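Local structure of protein argonaute (Marinitoga piezophila, 5I4A) at residues 569-574 / 617-622; 582-587 / 597-602. The protein uses short guide RNAs with a 5'-hydroxyl end to bind complementary single-stranded DNA or RNA and cleave it. All blocks are in the same frame, centred on the assembly; numbering follows the deposited sequence.

Overall arrangement
Both contacts are buried in the PIWI domain, whose RNase H fold has a mixed sheet at its heart, and interaction 2 is nested inside the chain loop that interaction 1 closes. They share neighbouring strands: 568-571 and 582-589 pair antiparallel, with Tyr569 O 2.7 Å from Val584 N in a probable hydrogen bond, and the contact centres lie about 10 Å apart. Interaction 2 is wholly aliphatic, strand against helix 595-605. Interaction 1 joins strand 568-571 and the chain that follows it to the loop before helix 621-631; it turns on one hydroxyl-to-carbonyl bond and reaches, through Lys618, the partly exposed side where the guide RNA runs.

Interaction 1. Residues 569-574 / 617-622; sequences YIYYPK and YKLPYP. With nucleotides of chain B.
Tyr571 meets the loop of residues 617-622 with the end of its ring. The phenol points at the backbone carbonyl of Lys618, and Tyr571 OH donates a hydrogen bond to Lys618 O at 2.5 Å. The bond arrives in the carbonyl plane on a lone pair, with a C=O...OH angle of 141°. Seen from the ring, the carbonyl oxygen sits at the edge, near the ring plane, so the phenol meets it edge-on. The first torsion of Tyr571 (chi1 74°) tucks CG between its own backbone N and carbonyl carbon, and from there the ring reaches toward the loop. Just past the carbonyl, Pro620 crosses the phenol obliquely and sets its CD 3.4 Å from Tyr571 OH.

Pro573 fills the next place along. Its CB lies in plane at the edge of the Tyr571 ring, while Pro573 CG packs on Lys618 CB at 3.9 Å, the two side chains crossing at about a right angle. Beyond CG the Lys618 chain runs extended, away from Pro573 and toward the phosphate of C5 of chain B, the guide RNA; the modelled approach is too close to define a bond, so the exact contact is doubtful. Tyr617 also packs on a phosphate of the RNA. The Tyr571 ring meets Tyr603 edge-to-face. A phenylalanine in place of Tyr571 would probably leave the Lys618 carbonyl without its phenolic donor and the loop less firmly fixed.

Pro620 is the N-cap residue of helix 621-631, which carries Asn627, inferred to be an active-site residue and manganese ligand; the Leu619 side chain comes within about 3 Å of the Asn627 side chain. One neutral hydroxyl thus holds the carbonyl of the very lysine whose side chain heads for the RNA backbone, just ahead of a helix bearing a probable metal ligand.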
ATOM      1  N   TYR A 569       5.883  -2.024  16.753  1.00 30.28           N
ATOM      2  CA  TYR A 569       5.429  -0.644  16.832  1.00 30.76           C
ATOM      3  C   TYR A 569       4.481  -0.348  15.679  1.00 37.09           C
ATOM      4  O   TYR A 569       4.427  -1.074  14.683  1.00 38.31           O
ATOM      5  CB  TYR A 569       6.599   0.352  16.785  1.00 38.46           C
ATOM      6  CG  TYR A 569       7.498   0.355  18.002  1.00 36.19           C
ATOM      7  CD1 TYR A 569       8.346  -0.711  18.263  1.00 40.01           C
ATOM      8  CD2 TYR A 569       7.518   1.438  18.872  1.00 36.09           C
ATOM      9  CE1 TYR A 569       9.176  -0.709  19.366  1.00 42.03           C
ATOM     10  CE2 TYR A 569       8.350   1.450  19.980  1.00 39.15           C
ATOM     11  CZ  TYR A 569       9.176   0.374  20.219  1.00 39.39           C
ATOM     12  OH  TYR A 569      10.005   0.381  21.317  1.00 39.85           O
ATOM     13  N   ILE A 570       3.732   0.742  15.826  1.00 33.40           N
ATOM     14  CA  ILE A 570       2.872   1.268  14.773  1.00 31.39           C
ATOM     15  C   ILE A 570       3.102   2.764  14.689  1.00 37.54           C
ATOM     16  O   ILE A 570       3.033   3.462  15.707  1.00 31.36           O
ATOM     17  CB  ILE A 570       1.380   0.989  15.035  1.00 40.04           C
ATOM     18  CG1 ILE A 570       1.135  -0.488  15.299  1.00 44.26           C
ATOM     19  CG2 ILE A 570       0.534   1.453  13.856  1.00 44.04           C
ATOM     20  CD1 ILE A 570      -0.309  -0.791  15.585  1.00 52.84           C
ATOM     21  N   TYR A 571       3.367   3.262  13.487  1.00 35.97           N
ATOM     22  CA  TYR A 571       3.377   4.697  13.263  1.00 26.98           C
ATOM     23  C   TYR A 571       2.245   5.071  12.318  1.00 23.44           C
ATOM     24  O   TYR A 571       1.840   4.285  11.455  1.00 30.32           O
ATOM     25  CB  TYR A 571       4.731   5.189  12.727  1.00 33.45           C
ATOM     26  CG  TYR A 571       5.050   4.868  11.282  1.00 23.42           C
ATOM     27  CD1 TYR A 571       4.558   5.657  10.247  1.00 27.84           C
ATOM     28  CD2 TYR A 571       5.885   3.809  10.955  1.00 24.93           C
ATOM     29  CE1 TYR A 571       4.861   5.378   8.926  1.00 29.71           C
ATOM     30  CE2 TYR A 571       6.197   3.525   9.636  1.00 34.16           C
ATOM     31  CZ  TYR A 571       5.681   4.311   8.627  1.00 29.25           C
ATOM     32  OH  TYR A 571       5.987   4.034   7.313  1.00 28.18           O
ATOM     33  N   TYR A 572       1.717   6.273  12.518  1.00 27.69           N
ATOM     34  CA  TYR A 572       0.645   6.816  11.688  1.00 24.79           C
ATOM     35  C   TYR A 572       1.191   8.052  10.991  1.00 33.78           C
ATOM     36  O   TYR A 572       1.280   9.127  11.610  1.00 33.65           O
ATOM     37  CB  TYR A 572      -0.583   7.156  12.532  1.00 34.79           C
ATOM     38  CG  TYR A 572      -1.219   5.943  13.184  1.00 31.52           C
ATOM     39  CD1 TYR A 572      -0.674   5.379  14.331  1.00 36.82           C
ATOM     40  CD2 TYR A 572      -2.364   5.361  12.650  1.00 31.31           C
ATOM     41  CE1 TYR A 572      -1.245   4.272  14.926  1.00 34.44           C
ATOM     42  CE2 TYR A 572      -2.943   4.252  13.237  1.00 35.76           C
ATOM     43  CZ  TYR A 572      -2.380   3.711  14.377  1.00 39.42           C
ATOM     44  OH  TYR A 572      -2.951   2.608  14.970  1.00 39.90           O
ATOM     45  N   PRO A 573       1.586   7.950   9.725  1.00 35.88           N
ATOM     46  CA  PRO A 573       2.232   9.085   9.058  1.00 35.82           C
ATOM     47  C   PRO A 573       1.250  10.218   8.806  1.00 45.19           C
ATOM     48  O   PRO A 573       0.033  10.026   8.746  1.00 36.10           O
ATOM     49  CB  PRO A 573       2.734   8.484   7.741  1.00 35.97           C
ATOM     50  CG  PRO A 573       1.794   7.345   7.479  1.00 35.63           C
ATOM     51  CD  PRO A 573       1.432   6.791   8.829  1.00 35.75           C
ATOM     52  N   LYS A 574       1.806  11.421   8.664  1.00 42.38           N
ATOM     53  CA  LYS A 574       0.978  12.588   8.397  1.00 39.11           C
ATOM     54  C   LYS A 574       0.254  12.424   7.068  1.00 40.67           C
ATOM     55  O   LYS A 574       0.844  12.016   6.062  1.00 45.48           O
ATOM     56  CB  LYS A 574       1.822  13.862   8.384  1.00 36.11           C
ATOM     57  CG  LYS A 574       0.997  15.127   8.182  1.00 36.28           C
ATOM     58  CD  LYS A 574       1.783  16.392   8.494  1.00 43.64           C
ATOM     59  CE  LYS A 574       2.659  16.824   7.326  1.00 55.08           C
ATOM     60  NZ  LYS A 574       3.763  15.861   7.053  1.00 62.77           N
ATOM     61  N   TYR A 617       5.696  10.966   2.033  1.00 19.35           N
ATOM     62  CA  TYR A 617       5.562   9.529   1.863  1.00 18.62           C
ATOM     63  C   TYR A 617       5.012   8.886   3.131  1.00 21.88           C
ATOM     64  O   TYR A 617       5.193   9.391   4.242  1.00 28.08           O
ATOM     65  CB  TYR A 617       6.912   8.913   1.503  1.00 23.94           C
ATOM     66  CG  TYR A 617       7.432   9.349   0.150  1.00 27.25           C
ATOM     67  CD1 TYR A 617       6.601   9.361  -0.962  1.00 28.61           C
ATOM     68  CD2 TYR A 617       8.750   9.756  -0.015  1.00 25.17           C
ATOM     69  CE1 TYR A 617       7.068   9.758  -2.202  1.00 33.62           C
ATOM     70  CE2 TYR A 617       9.226  10.157  -1.252  1.00 22.76           C
ATOM     71  CZ  TYR A 617       8.380  10.155  -2.344  1.00 26.06           C
ATOM     72  OH  TYR A 617       8.843  10.551  -3.577  1.00 26.07           O
ATOM     73  N   LYS A 618       4.332   7.753   2.954  1.00 24.72           N
ATOM     74  CA  LYS A 618       3.770   6.998   4.066  1.00 25.26           C
ATOM     75  C   LYS A 618       4.652   5.840   4.507  1.00 23.91           C
ATOM     76  O   LYS A 618       4.687   5.519   5.700  1.00 28.12           O
ATOM     77  CB  LYS A 618       2.383   6.463   3.691  1.00 30.18           C
ATOM     78  CG  LYS A 618       1.334   7.553   3.554  1.00 41.63           C
ATOM     79  CD  LYS A 618       0.245   7.170   2.572  1.00 47.34           C
ATOM     80  CE  LYS A 618      -0.727   8.324   2.381  1.00 53.62           C
ATOM     81  NZ  LYS A 618      -1.465   8.239   1.090  1.00 48.55           N
ATOM     82  N   LEU A 619       5.370   5.226   3.583  1.00 19.41           N
ATOM     83  CA  LEU A 619       6.264   4.115   3.849  1.00 24.95           C
ATOM     84  C   LEU A 619       7.713   4.584   3.820  1.00 26.01           C
ATOM     85  O   LEU A 619       8.027   5.621   3.227  1.00 23.51           O
ATOM     86  CB  LEU A 619       6.059   3.008   2.807  1.00 34.98           C
ATOM     87  CG  LEU A 619       4.650   2.412   2.792  1.00 31.00           C
ATOM     88  CD1 LEU A 619       4.451   1.491   1.597  1.00 33.03           C
ATOM     89  CD2 LEU A 619       4.382   1.677   4.092  1.00 34.11           C
ATOM     90  N   PRO A 620       8.626   3.850   4.461  1.00 25.27           N
ATOM     91  CA  PRO A 620      10.047   4.195   4.347  1.00 20.51           C
ATOM     92  C   PRO A 620      10.463   4.211   2.887  1.00 17.86           C
ATOM     93  O   PRO A 620      10.026   3.376   2.094  1.00 24.93           O
ATOM     94  CB  PRO A 620      10.754   3.082   5.132  1.00 23.32           C
ATOM     95  CG  PRO A 620       9.750   1.978   5.238  1.00 30.57           C
ATOM     96  CD  PRO A 620       8.419   2.654   5.295  1.00 34.71           C
ATOM     97  N   TYR A 621      11.294   5.191   2.538  1.00 26.62           N
ATOM     98  CA  TYR A 621      11.632   5.441   1.138  1.00 24.77           C
ATOM     99  C   TYR A 621      12.115   4.201   0.390  1.00 23.02           C
ATOM    100  O   TYR A 621      11.632   3.972  -0.732  1.00 21.54           O
ATOM    101  CB  TYR A 621      12.662   6.578   1.070  1.00 20.57           C
ATOM    102  CG  TYR A 621      12.857   7.183  -0.303  1.00 21.98           C
ATOM    103  CD1 TYR A 621      11.772   7.455  -1.131  1.00 21.99           C
ATOM    104  CD2 TYR A 621      14.126   7.505  -0.763  1.00 21.57           C
ATOM    105  CE1 TYR A 621      11.953   8.014  -2.384  1.00 26.75           C
ATOM    106  CE2 TYR A 621      14.317   8.065  -2.007  1.00 27.84           C
ATOM    107  CZ  TYR A 621      13.229   8.319  -2.815  1.00 26.69           C
ATOM    108  OH  TYR A 621      13.429   8.877  -4.056  1.00 22.59           O
ATOM    109  N   PRO A 622      13.016   3.364   0.925  1.00 26.59           N
ATOM    110  CA  PRO A 622      13.374   2.139   0.185  1.00 19.07           C
ATOM    111  C   PRO A 622      12.183   1.242  -0.114  1.00 20.14           C
ATOM    112  O   PRO A 622      12.104   0.673  -1.209  1.00 28.38           O
ATOM    113  CB  PRO A 622      14.393   1.456   1.109  1.00 23.02           C
ATOM    114  CG  PRO A 622      14.198   2.079   2.449  1.00 33.30           C
ATOM    115  CD  PRO A 622      13.800   3.489   2.167  1.00 26.79           C
TER
ATOM    116  P     C B   5      -1.817   8.350  -2.427  1.00 40.13           P
ATOM    117  OP1   C B   5      -1.705   7.591  -1.156  1.00 51.84           O
ATOM    118  OP2   C B   5      -0.949   7.979  -3.572  1.00 38.01           O
ATOM    119  O5'   C B   5      -3.334   8.278  -2.915  1.00 53.48           O
ATOM    120  C5'   C B   5      -4.400   8.724  -2.085  1.00 57.86           C
ATOM    121  C4'   C B   5      -5.653   8.976  -2.887  1.00 54.30           C
ATOM    122  O4'   C B   5      -5.359   9.878  -3.978  1.00 51.71           O
ATOM    123  C3'   C B   5      -6.265   7.752  -3.549  1.00 55.59           C
ATOM    124  O3'   C B   5      -7.148   7.082  -2.667  1.00 59.91           O
ATOM    125  C2'   C B   5      -6.978   8.318  -4.778  1.00 56.34           C
ATOM    126  O2'   C B   5      -8.300   8.721  -4.454  1.00 53.46           O
ATOM    127  C1'   C B   5      -6.148   9.566  -5.100  1.00 52.68           C
ATOM    128  N1    C B   5      -5.264   9.422  -6.282  1.00 43.99           N
ATOM    129  C2    C B   5      -5.808   9.541  -7.565  1.00 41.61           C
ATOM    130  O2    C B   5      -7.027   9.734  -7.689  1.00 44.95           O
ATOM    131  N3    C B   5      -4.995   9.434  -8.645  1.00 43.08           N
ATOM    132  C4    C B   5      -3.687   9.227  -8.481  1.00 40.74           C
ATOM    133  N4    C B   5      -2.928   9.128  -9.577  1.00 39.30           N
ATOM    134  C5    C B   5      -3.104   9.115  -7.187  1.00 35.11           C
ATOM    135  C6    C B   5      -3.918   9.223  -6.128  1.00 41.31           C
TER

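Interaction 2. Residues 582-587 / 597-602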
ATOM      1  N   VAL A 582       0.883   2.094   9.988  1.00 35.66           N
ATOM      2  CA  VAL A 582       1.922   1.261   9.398  1.00 35.45           C
ATOM      3  C   VAL A 582       2.595   0.495  10.526  1.00 36.58           C
ATOM      4  O   VAL A 582       3.208   1.102  11.412  1.00 39.07           O
ATOM      5  CB  VAL A 582       2.956   2.085   8.611  1.00 35.31           C
ATOM      6  CG1 VAL A 582       4.076   1.187   8.127  1.00 35.10           C
ATOM      7  CG2 VAL A 582       2.295   2.793   7.439  1.00 35.32           C
ATOM      8  N   GLU A 583       2.476  -0.828  10.497  1.00 35.39           N
ATOM      9  CA  GLU A 583       3.050  -1.679  11.530  1.00 38.55           C
ATOM     10  C   GLU A 583       4.507  -1.986  11.217  1.00 38.02           C
ATOM     11  O   GLU A 583       4.867  -2.251  10.068  1.00 38.33           O
ATOM     12  CB  GLU A 583       2.263  -2.982  11.656  1.00 35.42           C
ATOM     13  CG  GLU A 583       1.623  -3.184  13.009  1.00 41.64           C
ATOM     14  CD  GLU A 583       0.938  -4.527  13.133  1.00 41.92           C
ATOM     15  OE1 GLU A 583       1.632  -5.521  13.438  1.00 38.96           O
ATOM     16  OE2 GLU A 583      -0.292  -4.589  12.916  1.00 41.14           O
ATOM     17  N   VAL A 584       5.343  -1.947  12.250  1.00 36.70           N
ATOM     18  CA  VAL A 584       6.773  -2.202  12.131  1.00 35.03           C
ATOM     19  C   VAL A 584       7.144  -3.241  13.180  1.00 36.83           C
ATOM     20  O   VAL A 584       6.948  -3.009  14.380  1.00 35.20           O
ATOM     21  CB  VAL A 584       7.603  -0.920  12.320  1.00 35.02           C
ATOM     22  CG1 VAL A 584       9.056  -1.170  11.983  1.00 34.84           C
ATOM     23  CG2 VAL A 584       7.044   0.217  11.477  1.00 35.05           C
ATOM     24  N   LYS A 585       7.676  -4.379  12.736  1.00 34.92           N
ATOM     25  CA  LYS A 585       8.025  -5.478  13.630  1.00 39.25           C
ATOM     26  C   LYS A 585       9.485  -5.853  13.425  1.00 34.76           C
ATOM     27  O   LYS A 585       9.867  -6.282  12.333  1.00 40.97           O
ATOM     28  CB  LYS A 585       7.131  -6.696  13.387  1.00 34.95           C
ATOM     29  CG  LYS A 585       7.502  -7.903  14.236  1.00 38.20           C
ATOM     30  CD  LYS A 585       6.725  -9.145  13.838  1.00 45.89           C
ATOM     31  CE  LYS A 585       7.022 -10.283  14.790  1.00 60.09           C
ATOM     32  NZ  LYS A 585       8.491 -10.432  15.022  1.00 64.12           N
ATOM     33  N   ILE A 586      10.289  -5.715  14.476  1.00 34.80           N
ATOM     34  CA  ILE A 586      11.700  -6.103  14.432  1.00 39.79           C
ATOM     35  C   ILE A 586      11.760  -7.621  14.573  1.00 35.06           C
ATOM     36  O   ILE A 586      11.703  -8.152  15.682  1.00 45.56           O
ATOM     37  CB  ILE A 586      12.521  -5.403  15.517  1.00 37.86           C
ATOM     38  CG1 ILE A 586      12.222  -3.902  15.539  1.00 34.79           C
ATOM     39  CG2 ILE A 586      14.008  -5.641  15.287  1.00 42.17           C
ATOM     40  CD1 ILE A 586      12.693  -3.165  14.303  1.00 44.07           C
ATOM     41  N   LEU A 587      11.872  -8.326  13.449  1.00 44.00           N
ATOM     42  CA  LEU A 587      11.996  -9.780  13.495  1.00 45.90           C
ATOM     43  C   LEU A 587      13.311 -10.197  14.139  1.00 44.62           C
ATOM     44  O   LEU A 587      13.337 -11.057  15.027  1.00 43.96           O
ATOM     45  CB  LEU A 587      11.883 -10.364  12.087  1.00 46.13           C
ATOM     46  CG  LEU A 587      10.559 -11.020  11.699  1.00 47.75           C
ATOM     47  CD1 LEU A 587      10.737 -11.837  10.434  1.00 60.19           C
ATOM     48  CD2 LEU A 587      10.040 -11.894  12.825  1.00 43.25           C
ATOM     49  N   GLU A 597      15.553   3.025  18.676  1.00 31.96           N
ATOM     50  CA  GLU A 597      16.340   3.782  17.711  1.00 26.32           C
ATOM     51  C   GLU A 597      16.087   3.301  16.288  1.00 27.71           C
ATOM     52  O   GLU A 597      15.997   4.113  15.361  1.00 28.33           O
ATOM     53  CB  GLU A 597      17.824   3.683  18.058  1.00 30.30           C
ATOM     54  CG  GLU A 597      18.220   4.453  19.305  1.00 31.19           C
ATOM     55  CD  GLU A 597      19.577   4.042  19.831  1.00 29.19           C
ATOM     56  OE1 GLU A 597      19.998   2.899  19.555  1.00 31.43           O
ATOM     57  OE2 GLU A 597      20.222   4.858  20.519  1.00 39.20           O
ATOM     58  N   ILE A 598      15.969   1.985  16.100  1.00 24.87           N
ATOM     59  CA  ILE A 598      15.658   1.439  14.780  1.00 28.39           C
ATOM     60  C   ILE A 598      14.294   1.930  14.312  1.00 25.41           C
ATOM     61  O   ILE A 598      14.119   2.320  13.152  1.00 33.44           O
ATOM     62  CB  ILE A 598      15.720  -0.098  14.808  1.00 33.09           C
ATOM     63  CG1 ILE A 598      17.134  -0.568  15.152  1.00 36.23           C
ATOM     64  CG2 ILE A 598      15.285  -0.675  13.470  1.00 37.24           C
ATOM     65  CD1 ILE A 598      17.260  -2.076  15.279  1.00 25.96           C
ATOM     66  N   ILE A 599      13.305   1.917  15.208  1.00 28.80           N
ATOM     67  CA  ILE A 599      11.963   2.364  14.846  1.00 27.55           C
ATOM     68  C   ILE A 599      11.984   3.827  14.425  1.00 26.34           C
ATOM     69  O   ILE A 599      11.311   4.225  13.466  1.00 19.71           O
ATOM     70  CB  ILE A 599      10.990   2.129  16.016  1.00 26.16           C
ATOM     71  CG1 ILE A 599      10.950   0.647  16.393  1.00 30.30           C
ATOM     72  CG2 ILE A 599       9.603   2.634  15.668  1.00 17.76           C
ATOM     73  CD1 ILE A 599      10.548  -0.271  15.269  1.00 29.65           C
ATOM     74  N   GLU A 600      12.761   4.652  15.131  1.00 26.31           N
ATOM     75  CA  GLU A 600      12.841   6.065  14.779  1.00 24.35           C
ATOM     76  C   GLU A 600      13.495   6.256  13.416  1.00 21.25           C
ATOM     77  O   GLU A 600      13.082   7.127  12.642  1.00 16.44           O
ATOM     78  CB  GLU A 600      13.601   6.839  15.856  1.00 31.14           C
ATOM     79  CG  GLU A 600      13.700   8.337  15.592  1.00 38.41           C
ATOM     80  CD  GLU A 600      14.762   9.006  16.433  1.00 54.93           C
ATOM     81  OE1 GLU A 600      14.496  10.114  16.951  1.00 55.16           O
ATOM     82  OE2 GLU A 600      15.859   8.423  16.572  1.00 66.66           O
ATOM     83  N   GLN A 601      14.512   5.448  13.098  1.00 20.29           N
ATOM     84  CA  GLN A 601      15.156   5.572  11.794  1.00 28.20           C
ATOM     85  C   GLN A 601      14.219   5.136  10.676  1.00 29.37           C
ATOM     86  O   GLN A 601      14.225   5.725   9.591  1.00 28.75           O
ATOM     87  CB  GLN A 601      16.449   4.760  11.756  1.00 28.45           C
ATOM     88  CG  GLN A 601      17.611   5.416  12.471  1.00 27.51           C
ATOM     89  CD  GLN A 601      18.863   4.571  12.426  1.00 37.35           C
ATOM     90  OE1 GLN A 601      19.218   4.025  11.383  1.00 36.98           O
ATOM     91  NE2 GLN A 601      19.534   4.445  13.563  1.00 41.61           N
ATOM     92  N   ILE A 602      13.405   4.108  10.925  1.00 28.92           N
ATOM     93  CA  ILE A 602      12.452   3.656   9.915  1.00 27.72           C
ATOM     94  C   ILE A 602      11.418   4.739   9.644  1.00 30.80           C
ATOM     95  O   ILE A 602      11.028   4.975   8.494  1.00 31.17           O
ATOM     96  CB  ILE A 602      11.800   2.332  10.355  1.00 26.12           C
ATOM     97  CG1 ILE A 602      12.836   1.203  10.331  1.00 23.03           C
ATOM     98  CG2 ILE A 602      10.606   1.994   9.473  1.00 30.45           C
ATOM     99  CD1 ILE A 602      12.364  -0.066  10.967  1.00 31.43           C
TER
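Ile586 and Val584 rise from strand 582-587 toward helix 597-602, and three isoleucines of the helix come down to meet them. Ile586 is the side chain to follow. Its CB points toward the helix, and Ile586 CG1, beside the backbone N (chi1 -48°), comes within 4.0 Å of Ile599 CD1. The second torsion, -67°, then bends the chain instead of extending it, and this brings Ile586 CD1 between two helix residues: Ile598 CG2 and Ile599 CD1 are each 3.7 Å away. Both isoleucines meet it at a slant.

Ile599 reaches back toward the strand. Although its CB is not aimed squarely at the strand, its own bent chain carries Ile599 CD1 in to touch Ile586 and also Val584 CG1, at 3.7 Å. The CG1 methyl of Val584 is in turn shared with Ile602, whose CD1 lies 3.6 Å from it. Val584 runs alongside Ile599 and Ile602, each pointing the opposite way to it, and the touching is methyl to methyl. No hydrogen bond crosses the contact: dispersion and the exclusion of water do the work.

The helix segment runs at 137° to the strand, with the axes 9.9 Å apart at their closest, as a helix packed on the face of a sheet. Strand 582-589 lies between 568-571 and 539-546 in the mixed sheet of the RNase H fold. Tyr569 from the first touches Ile599, and Val543 from the second touches Val584. Farther across the sheet, strand 513-519 extends the apolar layer, Phe515 packing on Ile598 and Leu517 on Ile602, so helix 595-605 spans several strands of the PIWI core.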